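PDB 4GXW: adenosine deaminase from Burkholderia ambifaria, which binds zinc and, as a member of the adenosine and AMP deaminase family, probably catalyses the hydrolytic deamination of an adenine-type substrate. Local coordinates for residues G7-A12 and F318-F323; A51-A56 and L87-D92; S157-Q162 and I187-N192; R212-A217 and R238-Y243; I296-D301 and E312-M317. One frame throughout, in Å; residues are numbered along the deposited sequence. Where two conformers were deposited one is given.

Interaction 1: G7-A12 and F318-F323; sequences GNVPAA and FSHFGF
The imidazole of H320 is clasped at its NE2 end by the extended chain of residues 9-12. Its NE2 donates to P10 O at 2.8 Å, with the acceptor near the ring plane and NE2 in the carbonyl plane of P10, although the bond is bent to 134°. A12 CB lies over one face of the ring, 3.8 Å from the centroid, a CH-pi contact, while V9 CG2 approaches NE2 obliquely at 3.9 Å. At the far side of the ring, ND1 pairs with S319 OG at 2.7 Å, and S319 OG is itself bonded to E315 O; with both ring nitrogens engaged, the rotation of the imidazole should be fixed. This buried part, where V9 also packs on L316 and W280, contrasts with the looser side at A11, whose methyl points away and is exposed. The arrangement is that of an N-terminal arm pinned to the C-terminal end of helix 310-319, outside a TIM-barrel-type amidohydrolase.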
# COMPACT_ATOMS: atom_id res chain seq x y z
N GLY A 7 3.83 -14.65 -0.81
CA GLY A 7 3.71 -13.99 -2.11
C GLY A 7 4.30 -14.78 -3.26
O GLY A 7 4.48 -14.25 -4.35
N ASN A 8 4.61 -16.06 -3.02
CA ASN A 8 5.27 -16.90 -4.02
C ASN A 8 6.53 -16.26 -4.60
O ASN A 8 6.85 -16.46 -5.78
CB ASN A 8 4.30 -17.29 -5.14
CG ASN A 8 3.10 -18.07 -4.63
OD1 ASN A 8 3.17 -18.73 -3.60
ND2 ASN A 8 1.99 -18.00 -5.36
N VAL A 9 7.23 -15.49 -3.78
CA VAL A 9 8.49 -14.89 -4.19
C VAL A 9 9.58 -15.97 -4.19
O VAL A 9 9.37 -17.06 -3.63
CB VAL A 9 8.88 -13.72 -3.25
CG1 VAL A 9 7.75 -12.70 -3.16
CG2 VAL A 9 9.25 -14.24 -1.85
N PRO A 10 10.73 -15.71 -4.84
CA PRO A 10 11.80 -16.71 -4.81
C PRO A 10 12.20 -17.12 -3.39
O PRO A 10 12.19 -16.30 -2.47
CB PRO A 10 12.96 -15.98 -5.49
CG PRO A 10 12.28 -15.06 -6.46
CD PRO A 10 11.02 -14.60 -5.78
N ALA A 11 12.56 -18.39 -3.22
CA ALA A 11 12.91 -18.90 -1.90
C ALA A 11 14.11 -18.14 -1.36
O ALA A 11 14.98 -17.73 -2.12
CB ALA A 11 13.21 -20.39 -1.98
N ALA A 12 14.12 -17.91 -0.05
CA ALA A 12 15.21 -17.18 0.58
C ALA A 12 16.55 -17.88 0.36
O ALA A 12 16.62 -19.11 0.44
CB ALA A 12 14.94 -17.02 2.06
N PHE A 318 12.69 -9.24 6.77
CA PHE A 318 13.62 -9.99 7.61
C PHE A 318 14.17 -11.23 6.89
O PHE A 318 15.37 -11.50 6.96
CB PHE A 318 12.89 -10.38 8.90
CG PHE A 318 13.72 -11.17 9.88
CD1 PHE A 318 14.48 -10.52 10.85
CD2 PHE A 318 13.73 -12.56 9.85
CE1 PHE A 318 15.23 -11.24 11.76
CE2 PHE A 318 14.48 -13.28 10.76
CZ PHE A 318 15.23 -12.62 11.71
N SER A 319 13.31 -11.99 6.22
CA SER A 319 13.74 -13.28 5.68
C SER A 319 14.55 -13.16 4.40
O SER A 319 15.42 -13.98 4.14
CB SER A 319 12.53 -14.19 5.43
OG SER A 319 11.67 -13.61 4.46
N HIS A 320 14.25 -12.15 3.59
CA HIS A 320 14.86 -12.04 2.26
C HIS A 320 15.74 -10.81 2.07
O HIS A 320 16.71 -10.86 1.30
CB HIS A 320 13.78 -12.03 1.16
CG HIS A 320 13.13 -13.35 0.93
ND1 HIS A 320 12.33 -13.98 1.86
CD2 HIS A 320 13.17 -14.18 -0.15
CE1 HIS A 320 11.89 -15.12 1.36
NE2 HIS A 320 12.38 -15.27 0.15
N PHE A 321 15.43 -9.72 2.76
CA PHE A 321 16.09 -8.45 2.45
C PHE A 321 17.15 -8.01 3.46
O PHE A 321 17.67 -6.89 3.37
CB PHE A 321 15.05 -7.38 2.14
CG PHE A 321 14.29 -7.65 0.88
CD1 PHE A 321 14.90 -7.42 -0.35
CD2 PHE A 321 13.02 -8.20 0.90
CE1 PHE A 321 14.23 -7.70 -1.53
CE2 PHE A 321 12.34 -8.48 -0.27
CZ PHE A 321 12.95 -8.22 -1.49
N GLY A 322 17.49 -8.89 4.39
CA GLY A 322 18.60 -8.67 5.29
C GLY A 322 18.37 -7.67 6.40
O GLY A 322 19.33 -7.23 7.04
N PHE A 323 17.12 -7.30 6.65
CA PHE A 323 16.86 -6.32 7.70
C PHE A 323 16.73 -7.01 9.05
O PHE A 323 16.08 -8.05 9.17
CB PHE A 323 15.63 -5.49 7.35
CG PHE A 323 15.83 -4.63 6.14
CD1 PHE A 323 16.84 -3.67 6.12
CD2 PHE A 323 15.05 -4.81 5.01
CE1 PHE A 323 17.04 -2.87 5.00
CE2 PHE A 323 15.25 -4.01 3.88
CZ PHE A 323 16.25 -3.05 3.88

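Interaction 2: A51-A56 and L87-D92; sequences AQRSGA and LLTRPD
R53 and T89 supply the hydrogen bond of this contact: R53 NH1 donates to T89 OG1 at 2.8 Å, the hydroxyl sitting at the edge of the guanidinium, 6° from its plane, and the N-H...O angle is 137°. R53 reaches it because its chain leaves with CG anti to the backbone N (chi1 -163°) and then bends at chi3. Two like charges also come close, which would be expected to cost energy: R90 NE lies over one face of the R53 guanidinium, 3.8 Å from R53 NH1. R53 NH1 also forms a salt bridge with D93, which probably eases it, and the same carboxylate accepts from the backbone N of T89 and of R90.

Apolar contacts make up the inner part. L87 CD1 meets A56 CB at 3.9 Å, and its CG rests against A51 at the end of helix 44-54. S54 CB touches T89 CG2 at 4.1 Å, while S54 OG turns to L50 O and Y86 O. The chemistry thus implies a leucine-alanine core between two helix ends, edged by an exposed arginine pair whose mutual repulsion D93 would be expected to offset.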
# COMPACT_ATOMS: atom_id res chain seq x y z
N ALA A 51 -19.08 -11.29 -9.16
CA ALA A 51 -19.15 -11.73 -10.56
C ALA A 51 -20.47 -12.44 -10.86
O ALA A 51 -21.11 -12.19 -11.89
CB ALA A 51 -17.98 -12.63 -10.88
N GLN A 52 -20.87 -13.33 -9.96
CA GLN A 52 -22.09 -14.11 -10.15
C GLN A 52 -23.33 -13.22 -10.13
O GLN A 52 -24.26 -13.43 -10.91
CB GLN A 52 -22.19 -15.21 -9.10
CG GLN A 52 -21.11 -16.28 -9.23
CD GLN A 52 -21.07 -17.23 -8.05
OE1 GLN A 52 -21.55 -16.92 -6.96
NE2 GLN A 52 -20.49 -18.41 -8.26
N ARG A 53 -23.33 -12.22 -9.26
CA ARG A 53 -24.47 -11.31 -9.17
C ARG A 53 -24.55 -10.36 -10.37
O ARG A 53 -25.64 -10.09 -10.88
CB ARG A 53 -24.43 -10.51 -7.87
CG ARG A 53 -25.76 -9.85 -7.52
CD ARG A 53 -25.58 -8.74 -6.49
NE ARG A 53 -25.04 -7.53 -7.08
CZ ARG A 53 -24.18 -6.72 -6.47
NH1 ARG A 53 -23.73 -5.63 -7.10
NH2 ARG A 53 -23.76 -6.99 -5.25
N SER A 54 -23.40 -9.84 -10.81
CA SER A 54 -23.38 -8.88 -11.91
C SER A 54 -23.54 -9.53 -13.28
O SER A 54 -23.83 -8.84 -14.26
CB SER A 54 -22.08 -8.07 -11.90
OG SER A 54 -20.95 -8.90 -12.11
N GLY A 55 -23.36 -10.84 -13.34
CA GLY A 55 -23.34 -11.53 -14.61
C GLY A 55 -22.15 -11.07 -15.43
O GLY A 55 -22.25 -10.90 -16.65
N ALA A 56 -21.03 -10.84 -14.75
CA ALA A 56 -19.81 -10.42 -15.41
C ALA A 56 -19.35 -11.51 -16.37
O ALA A 56 -19.47 -12.70 -16.06
CB ALA A 56 -18.73 -10.14 -14.38
N LEU A 87 -17.70 -5.71 -12.14
CA LEU A 87 -18.06 -6.32 -10.86
C LEU A 87 -18.68 -5.38 -9.84
O LEU A 87 -19.61 -5.76 -9.13
CB LEU A 87 -16.85 -6.98 -10.21
CG LEU A 87 -16.61 -8.46 -10.49
CD1 LEU A 87 -16.13 -8.62 -11.91
CD2 LEU A 87 -15.62 -9.05 -9.50
N LEU A 88 -18.14 -4.18 -9.73
CA LEU A 88 -18.59 -3.22 -8.73
C LEU A 88 -19.73 -2.41 -9.35
O LEU A 88 -19.49 -1.50 -10.15
CB LEU A 88 -17.43 -2.32 -8.29
CG LEU A 88 -16.25 -3.08 -7.67
CD1 LEU A 88 -15.03 -2.18 -7.51
CD2 LEU A 88 -16.63 -3.73 -6.33
N THR A 89 -20.96 -2.77 -9.01
CA THR A 89 -22.12 -2.18 -9.69
C THR A 89 -23.05 -1.39 -8.78
O THR A 89 -23.99 -0.76 -9.26
CB THR A 89 -22.94 -3.25 -10.44
OG1 THR A 89 -23.51 -4.17 -9.51
CG2 THR A 89 -22.06 -4.01 -11.44
N ARG A 90 -22.80 -1.44 -7.47
CA ARG A 90 -23.61 -0.70 -6.49
C ARG A 90 -22.69 -0.12 -5.45
O ARG A 90 -21.67 -0.73 -5.13
CB ARG A 90 -24.59 -1.64 -5.77
CG ARG A 90 -25.49 -2.48 -6.63
CD ARG A 90 -26.42 -3.30 -5.77
NE ARG A 90 -27.21 -4.27 -6.53
CZ ARG A 90 -28.34 -4.83 -6.10
NH1 ARG A 90 -28.82 -4.52 -4.91
NH2 ARG A 90 -28.98 -5.70 -6.87
N PRO A 91 -23.04 1.05 -4.89
CA PRO A 91 -22.25 1.61 -3.79
C PRO A 91 -21.99 0.59 -2.69
O PRO A 91 -20.89 0.56 -2.14
CB PRO A 91 -23.15 2.73 -3.25
CG PRO A 91 -23.92 3.19 -4.44
CD PRO A 91 -24.14 1.95 -5.29
N ASP A 92 -22.97 -0.25 -2.39
CA ASP A 92 -22.80 -1.21 -1.30
C ASP A 92 -21.64 -2.19 -1.52
O ASP A 92 -21.07 -2.71 -0.56
CB ASP A 92 -24.09 -1.97 -1.01
CG ASP A 92 -24.01 -2.72 0.30
OD1 ASP A 92 -24.13 -2.08 1.36
OD2 ASP A 92 -23.81 -3.95 0.27
O HOH W 1 -24.17 -6.43 -9.98

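Interaction 3: S157-Q162 and I187-N192; sequences SIDREQ and IDYREN
R160 places CG between its backbone N and carbonyl carbon (chi1 77°) and bends at chi3, which lays its guanidinium between I187 and E191. I187 covers one face of that group, and E191 CG lies over the centre of the opposite face, 3.7 Å from R160 CZ. E191 runs extended, and its carboxylate is bridged to R160 NH2 by a water; a second water joins R160 NH1 to Y189 O. R160 NH1 also donates to H216 O, while N226 binds E191 OE2.

The backbones pair in parallel at the C-terminal ends of strands 151-159 and 184-188, the two strands of a beta-alpha-beta unit of the barrel. D188 N donates to I158 O at 3.0 Å and R160 N to D188 O at 3.1 Å, both bonds nearly straight. I158 CB and I187 CG1 pack at 3.7 Å on the face away from D159 and D188, whose OD1 is held by N118.

At the strand end, D159 OD1 takes E161 N in an Asx turn and contacts Y189 CD2 at 3.4 Å; R81 forms a salt bridge with D159 OD2. The chain of E161 crosses that of R190 at about a right angle, and its OE2 accepts R190 N at 3.0 Å through the anti lone pair.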
# COMPACT_ATOMS: atom_id res chain seq x y z
N SER A 157 -7.45 8.44 -5.40
CA SER A 157 -6.20 8.43 -6.15
C SER A 157 -6.42 8.65 -7.63
O SER A 157 -7.33 8.07 -8.25
CB SER A 157 -5.45 7.13 -5.92
OG SER A 157 -5.08 7.01 -4.55
N ILE A 158 -5.57 9.50 -8.20
CA ILE A 158 -5.61 9.81 -9.61
C ILE A 158 -5.25 8.59 -10.45
O ILE A 158 -4.30 7.87 -10.12
CB ILE A 158 -4.61 10.94 -9.91
CG1 ILE A 158 -5.02 12.22 -9.18
CG2 ILE A 158 -4.44 11.15 -11.41
CD1 ILE A 158 -3.89 13.22 -9.02
N ASP A 159 -6.04 8.32 -11.48
CA ASP A 159 -5.74 7.30 -12.48
C ASP A 159 -4.88 8.01 -13.53
O ASP A 159 -5.40 8.74 -14.38
CB ASP A 159 -7.06 6.79 -13.08
CG ASP A 159 -6.87 5.77 -14.17
OD1 ASP A 159 -5.74 5.56 -14.65
OD2 ASP A 159 -7.91 5.18 -14.56
N ARG A 160 -3.57 7.82 -13.47
CA ARG A 160 -2.68 8.62 -14.31
C ARG A 160 -2.75 8.27 -15.79
O ARG A 160 -2.17 8.96 -16.62
CB ARG A 160 -1.23 8.54 -13.80
CG ARG A 160 -0.52 7.24 -14.14
CD ARG A 160 0.70 7.02 -13.24
NE ARG A 160 1.64 8.14 -13.30
CZ ARG A 160 2.46 8.51 -12.31
NH1 ARG A 160 2.50 7.84 -11.17
NH2 ARG A 160 3.24 9.58 -12.49
N GLU A 161 -3.47 7.20 -16.13
CA GLU A 161 -3.66 6.84 -17.54
C GLU A 161 -4.74 7.67 -18.20
O GLU A 161 -4.87 7.66 -19.42
CB GLU A 161 -3.95 5.34 -17.67
CG GLU A 161 -2.78 4.48 -17.19
CD GLU A 161 -3.06 3.00 -17.27
OE1 GLU A 161 -3.88 2.58 -18.13
OE2 GLU A 161 -2.49 2.24 -16.46
N GLN A 162 -5.51 8.41 -17.40
CA GLN A 162 -6.52 9.31 -17.93
C GLN A 162 -6.02 10.75 -17.91
O GLN A 162 -4.96 11.05 -17.34
CB GLN A 162 -7.85 9.17 -17.16
CG GLN A 162 -8.27 7.72 -16.80
CD GLN A 162 -8.09 6.69 -17.91
OE1 GLN A 162 -8.27 6.99 -19.10
NE2 GLN A 162 -7.76 5.45 -17.53
N ILE A 187 -1.57 9.14 -6.60
CA ILE A 187 -1.60 8.92 -8.05
C ILE A 187 -1.01 7.54 -8.34
O ILE A 187 0.04 7.19 -7.79
CB ILE A 187 -0.87 10.04 -8.84
CG1 ILE A 187 -1.06 9.84 -10.34
CG2 ILE A 187 0.63 10.10 -8.51
CD1 ILE A 187 -0.66 11.07 -11.16
N ASP A 188 -1.69 6.77 -9.17
CA ASP A 188 -1.23 5.42 -9.49
C ASP A 188 -1.66 5.00 -10.90
O ASP A 188 -1.99 5.85 -11.73
CB ASP A 188 -1.66 4.42 -8.40
CG ASP A 188 -3.16 4.44 -8.13
OD1 ASP A 188 -3.96 4.44 -9.08
OD2 ASP A 188 -3.55 4.46 -6.94
N TYR A 189 -1.66 3.69 -11.15
CA TYR A 189 -1.73 3.07 -12.48
C TYR A 189 -0.40 3.21 -13.23
O TYR A 189 0.62 3.54 -12.60
CB TYR A 189 -2.98 3.49 -13.27
CG TYR A 189 -4.24 2.72 -12.88
CD1 TYR A 189 -4.41 1.41 -13.29
CD2 TYR A 189 -5.24 3.31 -12.12
CE1 TYR A 189 -5.55 0.69 -12.96
CE2 TYR A 189 -6.40 2.59 -11.78
CZ TYR A 189 -6.53 1.28 -12.21
OH TYR A 189 -7.66 0.53 -11.91
N ARG A 190 -0.35 2.92 -14.53
CA ARG A 190 0.95 2.75 -15.19
C ARG A 190 1.72 4.06 -15.29
O ARG A 190 1.23 5.02 -15.87
CB ARG A 190 0.78 2.11 -16.57
CG ARG A 190 2.08 1.64 -17.22
CD ARG A 190 1.82 0.93 -18.55
NE ARG A 190 3.06 0.54 -19.23
CZ ARG A 190 3.58 1.19 -20.27
NH1 ARG A 190 4.71 0.76 -20.83
NH2 ARG A 190 2.96 2.26 -20.76
N GLU A 191 2.93 4.08 -14.73
CA GLU A 191 3.72 5.31 -14.64
C GLU A 191 4.36 5.69 -15.98
O GLU A 191 4.55 6.88 -16.28
CB GLU A 191 4.78 5.18 -13.53
CG GLU A 191 5.48 6.46 -13.15
CD GLU A 191 6.44 6.30 -11.98
OE1 GLU A 191 6.44 5.22 -11.32
OE2 GLU A 191 7.21 7.25 -11.72
N ASN A 192 4.68 4.68 -16.79
CA ASN A 192 5.38 4.91 -18.06
C ASN A 192 4.67 5.95 -18.93
O ASN A 192 3.47 5.83 -19.18
CB ASN A 192 5.49 3.61 -18.86
CG ASN A 192 6.04 2.45 -18.05
OD1 ASN A 192 5.45 2.05 -17.04
ND2 ASN A 192 7.16 1.89 -18.50
O HOH W 2 -2.32 6.10 -5.10
O HOH W 3 1.75 5.17 -10.77
O HOH W 4 5.57 9.43 -10.82

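Interaction 4: R212-A217 and R238-Y243; sequences RTTAHA and RVDHGY. With ZN (zinc ion), chain C.
H216 pairs in parallel with D240, where the chain turns a corner: D240 N donates to A215 O at 2.9 Å and A217 N to D240 O at 3.0 Å, and G242 N closes on A217 O.

On the side of the sheet that carries H216, D240 CB lies over one face of its imidazole, 4.0 Å from the ring centroid. T214 OG1, anti to its own backbone N (chi1 -173°), donates to D240 OD2 at 2.7 Å, meeting it from above the carboxylate plane. The same oxygen receives a water that accepts from H216 ND1, while T263 bonds D240 OD1. D240 thus lies in the second shell, probably helping to orient the ring through the water. The opposite nitrogen, H216 NE2, binds zinc at 2.3 Å. H241 stands obliquely beside that ring, the planes 79° apart and the two CD2 atoms 3.5 Å from each other. Its NE2 is 2.8 Å from the zinc-bound water and its ND1 pairs with Y243 OH, so both ring nitrogens of H241 have partners.

H35, H37 and D301 complete the metal coordination, and the arrangement is that of the mononuclear zinc site at the C-terminal ends of the strands of an amidohydrolase TIM barrel.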
# COMPACT_ATOMS: atom_id res chain seq x y z
N ARG A 212 -3.61 16.42 2.31
CA ARG A 212 -2.27 15.87 2.15
C ARG A 212 -2.17 15.19 0.80
O ARG A 212 -3.20 14.92 0.15
CB ARG A 212 -1.94 14.89 3.27
CG ARG A 212 -1.72 15.56 4.61
CD ARG A 212 -1.53 14.49 5.64
NE ARG A 212 -0.97 14.89 6.92
CZ ARG A 212 -1.66 14.87 8.06
NH1 ARG A 212 -2.93 14.52 8.06
NH2 ARG A 212 -1.07 15.22 9.20
N THR A 213 -0.95 14.94 0.33
CA THR A 213 -0.76 14.28 -0.94
C THR A 213 0.38 13.27 -0.89
O THR A 213 1.35 13.43 -0.14
CB THR A 213 -0.51 15.28 -2.12
OG1 THR A 213 0.81 15.82 -2.05
CG2 THR A 213 -1.53 16.42 -2.17
N THR A 214 0.25 12.25 -1.71
CA THR A 214 1.28 11.25 -1.91
C THR A 214 1.32 10.92 -3.41
O THR A 214 0.45 11.38 -4.16
CB THR A 214 1.05 9.99 -1.05
OG1 THR A 214 2.18 9.11 -1.17
CG2 THR A 214 -0.23 9.27 -1.44
N ALA A 215 2.32 10.17 -3.85
CA ALA A 215 2.42 9.82 -5.27
C ALA A 215 3.26 8.57 -5.49
O ALA A 215 4.33 8.44 -4.89
CB ALA A 215 3.03 10.98 -6.07
N HIS A 216 2.78 7.68 -6.36
CA HIS A 216 3.61 6.60 -6.90
C HIS A 216 4.67 7.26 -7.80
O HIS A 216 4.33 8.03 -8.72
CB HIS A 216 2.78 5.61 -7.73
CG HIS A 216 1.96 4.64 -6.92
ND1 HIS A 216 1.07 5.03 -5.94
CD2 HIS A 216 1.88 3.28 -6.97
CE1 HIS A 216 0.48 3.96 -5.43
NE2 HIS A 216 0.96 2.88 -6.03
N ALA A 217 5.94 6.94 -7.56
CA ALA A 217 7.02 7.50 -8.38
C ALA A 217 8.23 6.58 -8.34
O ALA A 217 8.56 6.01 -7.29
CB ALA A 217 7.41 8.89 -7.87
N ARG A 238 4.51 12.29 1.37
CA ARG A 238 5.30 11.06 1.37
C ARG A 238 5.33 10.51 -0.05
O ARG A 238 4.64 11.03 -0.93
CB ARG A 238 4.78 10.03 2.39
CG ARG A 238 3.35 9.59 2.15
CD ARG A 238 2.88 8.55 3.20
NE ARG A 238 1.57 8.02 2.83
CZ ARG A 238 0.47 8.04 3.58
NH1 ARG A 238 0.48 8.54 4.81
NH2 ARG A 238 -0.66 7.55 3.10
N VAL A 239 6.15 9.49 -0.27
CA VAL A 239 6.35 8.91 -1.58
C VAL A 239 5.98 7.43 -1.58
O VAL A 239 6.33 6.71 -0.65
CB VAL A 239 7.83 9.07 -2.03
CG1 VAL A 239 8.08 8.36 -3.35
CG2 VAL A 239 8.19 10.53 -2.15
N ASP A 240 5.30 6.99 -2.62
CA ASP A 240 5.02 5.57 -2.83
C ASP A 240 6.01 4.94 -3.81
O ASP A 240 6.17 5.40 -4.94
CB ASP A 240 3.56 5.35 -3.26
CG ASP A 240 2.59 5.92 -2.25
OD1 ASP A 240 2.65 5.51 -1.06
OD2 ASP A 240 1.80 6.82 -2.64
N HIS A 241 6.68 3.90 -3.32
CA HIS A 241 7.76 3.17 -4.00
C HIS A 241 9.07 3.97 -3.94
O HIS A 241 9.82 3.87 -2.97
CB HIS A 241 7.41 2.76 -5.43
CG HIS A 241 6.24 1.82 -5.54
ND1 HIS A 241 6.18 0.61 -4.89
CD2 HIS A 241 5.08 1.93 -6.24
CE1 HIS A 241 5.04 0.00 -5.20
NE2 HIS A 241 4.36 0.79 -6.02
N GLY A 242 9.33 4.78 -4.95
CA GLY A 242 10.51 5.62 -4.98
C GLY A 242 11.82 4.92 -5.29
O GLY A 242 12.87 5.54 -5.15
N TYR A 243 11.77 3.68 -5.78
CA TYR A 243 12.95 2.80 -5.82
C TYR A 243 14.14 3.37 -6.57
O TYR A 243 15.29 3.23 -6.12
CB TYR A 243 12.60 1.41 -6.39
CG TYR A 243 11.43 0.79 -5.67
CD1 TYR A 243 11.46 0.61 -4.30
CD2 TYR A 243 10.29 0.42 -6.36
CE1 TYR A 243 10.37 0.07 -3.62
CE2 TYR A 243 9.20 -0.14 -5.70
CZ TYR A 243 9.25 -0.29 -4.33
OH TYR A 243 8.17 -0.80 -3.63
ZN ZN C . 0.48 0.80 -5.31
O HOH W 5 0.06 7.36 -4.66
O HOH W 6 1.77 -0.00 -6.56

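Interaction 5: I296-D301 and E312-M317; sequences IHPNTD and EAWELM. With ZN (zinc ion), chain C.
W314 lays the six-membered ring of its indole over P298, whose CG stands 3.6 Å from the ring centroid and only 15° off the normal, a CH-pi contact over the middle of the face. The rim of the same ring meets H297: W314 CZ2 lies 3.9 Å from H297 NE2, which sits at the edge of the indole, with the planes 73° apart. The indole nitrogen is satisfied through a water, which accepts from W314 NE1 at 2.9 Å and donates to P298 O.

M317, one turn further along the helix, curls back at chi2 and chi3 to cover the other part of P298. Its CG touches P298 CB at 3.8 Å, and its CE meets I296 CD1. A313 packs by its methyl, touching T300 CG2 at 4.1 Å and also N299 O. F331 of helix 325-338 packs against I296, P298, W314 and M317.

Further along, D301 OD1 binds zinc at 2.2 Å, while its OD2 accepts from the zinc-bound water. Helix 310-319 thus backs the strand 295-298, just after which the chain supplies the aspartate ligand, as in the metal site of amidohydrolase barrels.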
# COMPACT_ATOMS: atom_id res chain seq x y z
N ILE A 296 12.02 4.01 5.15
CA ILE A 296 11.08 3.18 4.41
C ILE A 296 10.08 2.51 5.35
O ILE A 296 10.31 2.41 6.56
CB ILE A 296 11.78 2.12 3.51
CG1 ILE A 296 12.40 0.99 4.35
CG2 ILE A 296 12.81 2.79 2.60
CD1 ILE A 296 13.03 -0.12 3.50
N HIS A 297 8.99 2.02 4.77
CA HIS A 297 7.93 1.37 5.51
C HIS A 297 7.29 0.34 4.60
O HIS A 297 6.81 0.69 3.53
CB HIS A 297 6.90 2.40 5.97
CG HIS A 297 5.72 1.79 6.66
ND1 HIS A 297 4.51 1.61 6.03
CD2 HIS A 297 5.58 1.29 7.91
CE1 HIS A 297 3.67 1.03 6.87
NE2 HIS A 297 4.29 0.82 8.02
N PRO A 298 7.29 -0.94 5.01
CA PRO A 298 6.80 -2.01 4.13
C PRO A 298 5.28 -2.17 4.16
O PRO A 298 4.66 -1.95 5.20
CB PRO A 298 7.47 -3.25 4.70
CG PRO A 298 7.55 -2.95 6.17
CD PRO A 298 7.84 -1.48 6.26
N ASN A 299 4.71 -2.58 3.02
CA ASN A 299 3.27 -2.64 2.84
C ASN A 299 2.93 -3.76 1.86
O ASN A 299 3.81 -4.27 1.17
CB ASN A 299 2.76 -1.31 2.28
CG ASN A 299 2.85 -0.20 3.29
OD1 ASN A 299 1.92 -0.01 4.06
ND2 ASN A 299 3.95 0.55 3.28
N THR A 300 1.63 -4.09 1.76
CA THR A 300 1.17 -5.18 0.90
C THR A 300 0.81 -4.78 -0.54
O THR A 300 0.90 -5.61 -1.44
CB THR A 300 -0.03 -5.96 1.52
OG1 THR A 300 -1.15 -5.08 1.69
CG2 THR A 300 0.34 -6.60 2.86
N ASP A 301 0.37 -3.53 -0.74
CA ASP A 301 -0.03 -2.98 -2.06
C ASP A 301 -1.34 -3.59 -2.58
O ASP A 301 -2.37 -2.91 -2.63
CB ASP A 301 1.11 -3.12 -3.09
CG ASP A 301 1.08 -2.06 -4.23
OD1 ASP A 301 0.27 -1.10 -4.28
OD2 ASP A 301 1.96 -2.19 -5.11
N GLU A 312 3.12 -11.13 6.58
CA GLU A 312 4.03 -11.67 5.59
C GLU A 312 4.91 -10.60 4.94
O GLU A 312 6.08 -10.86 4.63
CB GLU A 312 3.24 -12.43 4.51
CG GLU A 312 2.65 -13.76 4.98
CD GLU A 312 1.73 -14.39 3.96
OE1 GLU A 312 0.97 -13.65 3.30
OE2 GLU A 312 1.77 -15.64 3.80
N ALA A 313 4.35 -9.41 4.73
CA ALA A 313 5.15 -8.33 4.17
C ALA A 313 6.30 -7.96 5.10
O ALA A 313 7.44 -7.78 4.66
CB ALA A 313 4.27 -7.12 3.85
N TRP A 314 6.01 -7.88 6.39
CA TRP A 314 7.03 -7.65 7.40
C TRP A 314 8.05 -8.80 7.46
O TRP A 314 9.26 -8.57 7.52
CB TRP A 314 6.36 -7.36 8.77
CG TRP A 314 5.82 -5.98 8.79
CD1 TRP A 314 4.64 -5.55 8.25
CD2 TRP A 314 6.49 -4.81 9.29
NE1 TRP A 314 4.52 -4.18 8.41
CE2 TRP A 314 5.64 -3.71 9.04
CE3 TRP A 314 7.71 -4.59 9.93
CZ2 TRP A 314 5.99 -2.40 9.41
CZ3 TRP A 314 8.05 -3.30 10.29
CH2 TRP A 314 7.19 -2.22 10.03
N GLU A 315 7.55 -10.04 7.41
CA GLU A 315 8.42 -11.21 7.39
C GLU A 315 9.46 -11.14 6.26
O GLU A 315 10.65 -11.39 6.49
CB GLU A 315 7.59 -12.48 7.26
CG GLU A 315 8.42 -13.74 7.04
CD GLU A 315 7.58 -14.99 6.88
OE1 GLU A 315 6.46 -15.03 7.43
OE2 GLU A 315 8.03 -15.94 6.19
N LEU A 316 9.01 -10.78 5.06
CA LEU A 316 9.91 -10.73 3.90
C LEU A 316 11.09 -9.78 4.10
O LEU A 316 12.19 -10.05 3.63
CB LEU A 316 9.14 -10.35 2.63
CG LEU A 316 8.21 -11.42 2.06
CD1 LEU A 316 7.44 -10.87 0.87
CD2 LEU A 316 8.98 -12.68 1.68
N MET A 317 10.85 -8.66 4.78
CA MET A 317 11.93 -7.72 5.05
C MET A 317 13.07 -8.38 5.83
O MET A 317 14.25 -8.13 5.57
CB MET A 317 11.41 -6.50 5.81
CG MET A 317 10.27 -5.79 5.13
SD MET A 317 10.69 -5.07 3.52
CE MET A 317 11.54 -3.59 4.02
ZN ZN C . 0.48 0.80 -5.31
O HOH W 7 2.63 -2.39 7.07
O HOH W 6 1.77 -0.00 -6.56

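Overall arrangement
Interactions 2, 3, 4 and 5 follow one another along the chain, all nested inside the loop closed by interaction 1, which ties the N-terminal arm to the end of helix 310-319. Interactions 3 and 4 share the parallel barrel sheet, their centres about 12 Å apart, and join directly through neighbouring strands 184-188 and 212-217. Interactions 4 and 5, with centres about 16 Å apart, converge on the zinc ion and its water from different parts of the barrel. Interaction 5 shares helix 310-319 with interaction 1, about 10 Å away between centres. Interaction 2 stands apart among peripheral helices, its centre about 24 Å or more from every other. The metal site is therefore assembled from distant parts of the sequence.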